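Local coordinates for protein 5-oxoprolinase subunit A (Thermus thermophilus, PDB 2DFA) that probably catalyses the ATP-dependent cleavage of 5-oxoproline to L-glutamate, as one component of a complex with PxpB and PxpC, at residues A[113-116]-A[117-121]. Residues are numbered along the deposited sequence; the frame is centred on the assembly and turned at random.
Sequences ALYL and KACRD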
# COMPACT_ATOMS: atom_id res chain seq x y z
N ALA A 113 -5.36 11.87 13.20
CA ALA A 113 -6.12 11.01 14.10
C ALA A 113 -5.28 10.37 15.20
O ALA A 113 -5.79 10.10 16.29
CB ALA A 113 -6.85 9.93 13.31
N LEU A 114 -3.99 10.13 14.94
CA LEU A 114 -3.13 9.55 15.96
C LEU A 114 -2.97 10.57 17.08
O LEU A 114 -3.02 10.23 18.27
CB LEU A 114 -1.74 9.20 15.38
CG LEU A 114 -0.70 8.61 16.35
CD1 LEU A 114 -1.26 7.38 17.06
CD2 LEU A 114 0.57 8.26 15.58
N TYR A 115 -2.79 11.83 16.69
CA TYR A 115 -2.64 12.93 17.64
C TYR A 115 -3.90 12.98 18.51
O TYR A 115 -3.83 13.00 19.74
CB TYR A 115 -2.47 14.24 16.87
CG TYR A 115 -2.09 15.44 17.71
CD1 TYR A 115 -0.83 15.54 18.30
CD2 TYR A 115 -2.99 16.50 17.90
CE1 TYR A 115 -0.47 16.66 19.06
CE2 TYR A 115 -2.64 17.62 18.66
CZ TYR A 115 -1.38 17.69 19.23
OH TYR A 115 -1.02 18.81 19.97
N LEU A 116 -5.06 13.00 17.86
CA LEU A 116 -6.33 13.05 18.57
C LEU A 116 -6.55 11.83 19.47
O LEU A 116 -7.04 11.97 20.59
CB LEU A 116 -7.49 13.19 17.57
CG LEU A 116 -7.50 14.47 16.73
CD1 LEU A 116 -8.72 14.48 15.81
CD2 LEU A 116 -7.53 15.69 17.66
N LYS A 117 -6.19 10.65 18.99
CA LYS A 117 -6.37 9.44 19.79
C LYS A 117 -5.49 9.55 21.03
O LYS A 117 -5.89 9.16 22.13
CB LYS A 117 -5.97 8.19 18.98
CG LYS A 117 -6.31 6.86 19.66
CD LYS A 117 -5.86 5.69 18.80
CE LYS A 117 -6.22 4.34 19.41
NZ LYS A 117 -7.69 4.17 19.57
N ALA A 118 -4.29 10.10 20.85
CA ALA A 118 -3.35 10.29 21.96
C ALA A 118 -3.90 11.26 23.01
O ALA A 118 -3.73 11.05 24.21
CB ALA A 118 -2.03 10.81 21.43
N CYS A 119 -4.56 12.32 22.55
CA CYS A 119 -5.10 13.32 23.47
C CYS A 119 -6.22 12.81 24.38
O CYS A 119 -6.50 13.42 25.41
CB CYS A 119 -5.59 14.54 22.69
SG CYS A 119 -4.26 15.53 21.95
N ARG A 120 -6.84 11.69 24.01
CA ARG A 120 -7.92 11.15 24.83
C ARG A 120 -7.72 9.69 25.26
O ARG A 120 -8.52 9.16 26.03
CB ARG A 120 -9.26 11.27 24.08
CG ARG A 120 -9.28 10.60 22.72
CD ARG A 120 -10.60 10.84 22.00
NE ARG A 120 -10.53 10.48 20.59
CZ ARG A 120 -10.42 9.23 20.13
NH1 ARG A 120 -10.36 8.21 20.98
NH2 ARG A 120 -10.35 9.01 18.83
N ASP A 121 -6.65 9.06 24.78
CA ASP A 121 -6.39 7.67 25.13
C ASP A 121 -5.01 7.47 25.76
O ASP A 121 -3.99 7.55 25.07
CB ASP A 121 -6.52 6.79 23.88
CG ASP A 121 -6.41 5.32 24.19
OD1 ASP A 121 -7.19 4.83 25.04
OD2 ASP A 121 -5.54 4.64 23.60
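Cys-119 lays its sulfur over one face of the Tyr-115 ring, one turn earlier in the same helix. SG stands 4.4 Å from the ring centroid and only 18° off the ring normal, a Cys sulfur-aromatic contact in which CE2 is the nearest ring atom. Tyr-115 CG is anti to the backbone N and Cys-119 SG anti to its own carbonyl carbon, which together bring SG over the ring face. A small, polarisable sulfur suits this place, since it can lie against an aromatic face one turn away.

Three i to i+4 backbone bonds hold this turn firmly. Lys-117 N bonds to Ala-113 O at 2.8 Å, and the bonds from Ala-118 N to Leu-114 O and from Cys-119 N to Tyr-115 O are of much the same length. The next is weak: Arg-120 N lies 3.4 Å from Leu-116 O, with an N-H...O angle of 128°. With Arg-120 CG set between the backbone N and the carbonyl carbon (chi1 57°), it comes 3.4 Å from Leu-116 O; the extended chain runs back past that carbonyl, its guanidinium oblique to the oxygen and one face over Lys-117 CA. This is the loose side, where Leu-116 and Arg-120 are exposed; a long charged chain is at home there, with a weak, long ion pair to Glu-75. Outside the two segments, Lys-117 NZ forms a salt bridge with the same glutamate.

The buried side is largely apolar. Ala-118, small enough for close helix packing, and branched Leu-114 both meet Ile-128 of helix 122-135, while Ala-113 and Leu-114 touch Phe-65. Asp-121, whose carboxylate suits an N-cap, starts helix 122-135, its OD2 hydrogen-bonded to Thr-124 OG1; helix 112-120, through Tyr-115 on Leu-144, touches the loop after strand 141-143.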